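Side-chain contacts in amine oxidase (Emericella nidulans, PDB 3PGB), which carries copper and a topaquinone cofactor and probably catalyses the oxidative deamination of primary amines: residues Ala357-Arg360 with Asp361-Leu364; Leu635-Ala638 with Ala639-Ala642. All blocks are in the same frame, centred on the assembly; numbering follows the deposited sequence.

Contact 1 of 2, residues Ala357-Arg360 with Asp361-Leu364; sequences AFNR and DTGL
The turn of the beta hairpin formed by strands 352-359 and 363-371 is closed by Asn359 and Gly363, an antiparallel hydrogen-bonded pair. Asn359 N donates to Gly363 O at 3.0 Å, whereas the return bond from Gly363 N to Asn359 O is weak. Beyond this pair, the Asn359 amide reaches into the loop. Its CG lies between the backbone N and the carbonyl carbon (chi1 63°), which helps to turn OD1 toward Thr362. That oxygen is gripped twice: Thr362 N donates to Asn359 OD1 at 2.8 Å from a position tilted off the carbonyl plane, and Thr362 OG1 donates to the same oxygen at 3.0 Å within the plane, on a lone pair. One acceptor thus ties both backbone and side chain of Thr362 to the end of strand 352-359.

On the loop, Arg360 and Asp361 form a long salt bridge, Arg360 NH1 to Asp361 OD1 at 3.4 Å, with guanidinium and carboxylate planes 74° apart; OD1 also meets Arg135, its stronger partner. Phe358 and Leu364 make the next, non-hydrogen-bonded pair and project from one face of the hairpin, where Leu364 continues onto Leu475 and Ser477 of strand 464-479. The Phe358 ring lies against Gly363, whose CA sits over one face in a CH-pi contact, 3.9 Å from the Phe358 ring centroid and 21° off its normal.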
loop_
_atom_site.group_PDB
_atom_site.type_symbol
_atom_site.label_atom_id
_atom_site.label_comp_id
_atom_site.label_asym_id
_atom_site.label_seq_id
_atom_site.Cartn_x
_atom_site.Cartn_y
_atom_site.Cartn_z
ATOM N N ALA A 357 -12.746 -20.946 -8.840
ATOM C CA ALA A 357 -12.880 -22.219 -8.136
ATOM C C ALA A 357 -13.121 -21.940 -6.664
ATOM O O ALA A 357 -12.819 -20.852 -6.180
ATOM C CB ALA A 357 -11.641 -23.059 -8.322
ATOM N N PHE A 358 -13.672 -22.918 -5.954
ATOM C CA PHE A 358 -14.036 -22.719 -4.555
ATOM C C PHE A 358 -14.111 -24.033 -3.786
ATOM O O PHE A 358 -14.825 -24.944 -4.193
ATOM C CB PHE A 358 -15.389 -22.008 -4.477
ATOM C CG PHE A 358 -15.682 -21.403 -3.138
ATOM C CD1 PHE A 358 -16.377 -22.114 -2.175
ATOM C CD2 PHE A 358 -15.273 -20.117 -2.847
ATOM C CE1 PHE A 358 -16.652 -21.551 -0.936
ATOM C CE2 PHE A 358 -15.542 -19.546 -1.615
ATOM C CZ PHE A 358 -16.239 -20.260 -0.660
ATOM N N ASN A 359 -13.384 -24.129 -2.675
ATOM C CA ASN A 359 -13.473 -25.311 -1.812
ATOM C C ASN A 359 -13.695 -24.969 -0.342
ATOM O O ASN A 359 -13.694 -23.801 0.040
ATOM C CB ASN A 359 -12.256 -26.234 -1.999
ATOM C CG ASN A 359 -10.945 -25.585 -1.616
ATOM O OD1 ASN A 359 -10.893 -24.672 -0.784
ATOM N ND2 ASN A 359 -9.865 -26.067 -2.218
ATOM N N ARG A 360 -13.925 -26.008 0.457
ATOM C CA ARG A 360 -14.138 -25.895 1.903
ATOM C C ARG A 360 -12.890 -25.389 2.634
ATOM O O ARG A 360 -12.988 -24.562 3.531
ATOM C CB ARG A 360 -14.633 -27.258 2.459
ATOM C CG ARG A 360 -14.001 -27.796 3.770
ATOM C CD ARG A 360 -14.502 -27.076 4.988
ATOM N NE ARG A 360 -14.399 -27.839 6.240
ATOM C CZ ARG A 360 -13.283 -28.029 6.947
ATOM N NH1 ARG A 360 -12.107 -27.577 6.534
ATOM N NH2 ARG A 360 -13.346 -28.703 8.084
ATOM N N ASP A 361 -11.715 -25.871 2.245
ATOM C CA ASP A 361 -10.491 -25.568 2.991
ATOM C C ASP A 361 -10.066 -24.108 2.870
ATOM O O ASP A 361 -9.897 -23.429 3.885
ATOM C CB ASP A 361 -9.337 -26.465 2.542
ATOM C CG ASP A 361 -9.588 -27.940 2.814
ATOM O OD1 ASP A 361 -10.475 -28.272 3.637
ATOM O OD2 ASP A 361 -8.872 -28.771 2.200
ATOM N N THR A 362 -9.907 -23.630 1.639
ATOM C CA THR A 362 -9.307 -22.319 1.391
ATOM C C THR A 362 -10.227 -21.330 0.668
ATOM O O THR A 362 -9.816 -20.214 0.355
ATOM C CB THR A 362 -8.005 -22.467 0.583
ATOM O OG1 THR A 362 -8.278 -23.142 -0.651
ATOM C CG2 THR A 362 -6.978 -23.259 1.373
ATOM N N GLY A 363 -11.470 -21.728 0.415
ATOM C CA GLY A 363 -12.442 -20.831 -0.190
ATOM C C GLY A 363 -12.112 -20.543 -1.639
ATOM O O GLY A 363 -12.086 -21.450 -2.459
ATOM N N LEU A 364 -11.837 -19.276 -1.942
ATOM C CA LEU A 364 -11.708 -18.809 -3.327
ATOM C C LEU A 364 -10.371 -19.195 -3.939
ATOM O O LEU A 364 -9.355 -19.226 -3.254
ATOM C CB LEU A 364 -11.872 -17.284 -3.384
ATOM C CG LEU A 364 -11.855 -16.571 -4.736
ATOM C CD1 LEU A 364 -12.889 -17.139 -5.687
ATOM C CD2 LEU A 364 -12.095 -15.085 -4.508
#

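Contact 2 of 2, residues Leu635-Ala638 with Ala639-Ala642; sequences LVHA and AHWA
His637 and His640 have similar first torsions, each with CG beside its own backbone N and anti to the carbonyl carbon (chi1 -61° in His637), and the same chi2 of -59°; with the backbone turning between them, the two side chains lie side by side, pointing the same way. The imidazoles meet rim to rim. His637 ND1 and His640 NE2 are hydrogen-bonded at 3.0 Å, each atom lying near the plane of the other ring, and an angle of 163° makes the bond nearly straight. The other nitrogen of His640, ND1, is bonded to Glu643 OE2, so both nitrogens of this ring are engaged and its rotation is fixed.

Three waters bridge the two segments, two between backbone groups and one from a carbonyl to the indole N-H. Water 1 donates to Val636 O and accepts from Ala639 N at 2.7 Å, and it also lies over the centre of one face of the His640 ring. Water 2 links His637 O to His640 N, accepting from the latter at 2.8 Å. Water 3 donates to Ala638 O at 2.7 Å and accepts from Trp641 NE1 at the indole edge, 2.9 Å away. Ala638 O has a second donor in Asn663 ND2.

Leu635 CD1 touches Ala639 CB at 3.6 Å, while that CB and Ala642 CB both lie over the same face of the Trp641 indole. Leu402 of strand 400-402 and Leu386 of strand 374-389 adjoin this cluster. Leu635-Ala638 form a type II' beta turn, closed by Ala638 N donating to Leu635 O at 3.0 Å, and waters join it to the residues that follow, within the long loop between strands 613-619 and 646-650.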
loop_
_atom_site.group_PDB
_atom_site.type_symbol
_atom_site.label_atom_id
_atom_site.label_comp_id
_atom_site.label_asym_id
_atom_site.label_seq_id
_atom_site.Cartn_x
_atom_site.Cartn_y
_atom_site.Cartn_z
ATOM N N LEU A 635 4.001 -24.904 16.580
ATOM C CA LEU A 635 3.794 -25.404 15.229
ATOM C C LEU A 635 4.558 -26.680 14.953
ATOM O O LEU A 635 4.043 -27.582 14.300
ATOM C CB LEU A 635 4.206 -24.344 14.203
ATOM C CG LEU A 635 3.257 -23.165 14.024
ATOM C CD1 LEU A 635 3.780 -22.255 12.929
ATOM C CD2 LEU A 635 1.859 -23.654 13.698
ATOM N N VAL A 636 5.793 -26.743 15.439
ATOM C CA VAL A 636 6.704 -27.829 15.102
ATOM C C VAL A 636 6.832 -27.889 13.568
ATOM O O VAL A 636 7.358 -26.951 12.977
ATOM C CB VAL A 636 6.275 -29.157 15.771
ATOM C CG1 VAL A 636 7.321 -30.242 15.558
ATOM C CG2 VAL A 636 6.058 -28.933 17.258
ATOM N N HIS A 637 6.335 -28.938 12.917
ATOM C CA HIS A 637 6.476 -29.053 11.458
ATOM C C HIS A 637 5.216 -28.621 10.678
ATOM O O HIS A 637 5.174 -28.769 9.454
ATOM C CB HIS A 637 6.856 -30.491 11.068
ATOM C CG HIS A 637 8.157 -30.954 11.647
ATOM N ND1 HIS A 637 9.354 -30.316 11.397
ATOM C CD2 HIS A 637 8.455 -32.011 12.441
ATOM C CE1 HIS A 637 10.330 -30.948 12.024
ATOM N NE2 HIS A 637 9.811 -31.983 12.663
ATOM N N ALA A 638 4.226 -28.056 11.374
ATOM C CA ALA A 638 2.879 -27.866 10.816
ATOM C C ALA A 638 2.695 -26.693 9.837
ATOM O O ALA A 638 1.714 -26.659 9.094
ATOM C CB ALA A 638 1.858 -27.753 11.949
ATOM N N ALA A 639 3.617 -25.733 9.843
ATOM C CA ALA A 639 3.492 -24.538 9.000
ATOM C C ALA A 639 4.861 -23.992 8.602
ATOM O O ALA A 639 5.205 -22.855 8.924
ATOM C CB ALA A 639 2.694 -23.479 9.726
ATOM N N HIS A 640 5.644 -24.805 7.897
ATOM C CA HIS A 640 6.994 -24.391 7.496
ATOM C C HIS A 640 6.999 -23.332 6.398
ATOM O O HIS A 640 8.030 -22.723 6.122
ATOM C CB HIS A 640 7.821 -25.594 7.043
ATOM C CG HIS A 640 8.426 -26.368 8.169
ATOM N ND1 HIS A 640 9.286 -25.800 9.082
ATOM C CD2 HIS A 640 8.324 -27.674 8.509
ATOM C CE1 HIS A 640 9.673 -26.720 9.948
ATOM N NE2 HIS A 640 9.102 -27.865 9.622
ATOM N N TRP A 641 5.856 -23.144 5.753
ATOM C CA TRP A 641 5.698 -22.119 4.723
ATOM C C TRP A 641 5.696 -20.714 5.325
ATOM O O TRP A 641 5.939 -19.736 4.617
ATOM C CB TRP A 641 4.401 -22.344 3.941
ATOM C CG TRP A 641 3.219 -22.534 4.821
ATOM C CD1 TRP A 641 2.678 -23.717 5.210
ATOM C CD2 TRP A 641 2.456 -21.514 5.462
ATOM N NE1 TRP A 641 1.614 -23.503 6.043
ATOM C CE2 TRP A 641 1.456 -22.155 6.217
ATOM C CE3 TRP A 641 2.510 -20.117 5.464
ATOM C CZ2 TRP A 641 0.517 -21.449 6.963
ATOM C CZ3 TRP A 641 1.571 -19.418 6.203
ATOM C CH2 TRP A 641 0.592 -20.084 6.942
ATOM N N ALA A 642 5.415 -20.611 6.619
ATOM C CA ALA A 642 5.344 -19.313 7.291
ATOM C C ALA A 642 6.714 -18.689 7.560
ATOM O O ALA A 642 6.785 -17.568 8.051
ATOM C CB ALA A 642 4.571 -19.439 8.595
HETATM O O HOH W 1 5.848 -25.334 11.338
HETATM O O HOH W 2 4.833 -27.289 6.989
HETATM O O HOH W 3 -0.091 -25.167 7.761
#

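Contact 1 precedes contact 2 along the chain, and both fall within the copper amine oxidase enzyme domain. Their centres are 21 Å apart and their nearest atoms about 10 Å, so they do not touch. Strand 374-389 links them: it pairs with strand 363-371 of contact 1, and its Leu386 is touched by Leu635, Trp641 and Ala642 of contact 2. Both approach the segment around Asp403, the predicted proton acceptor. Arg360 makes weak bonds to the carbonyls of Ser404 and Tyr405, while Ala638, Ala639 and Trp641 lean on Leu402. The Asp403 side chain is about 8 Å from that of Thr362 and about 9 Å from that of Trp641, so both local structures border the predicted active-site region.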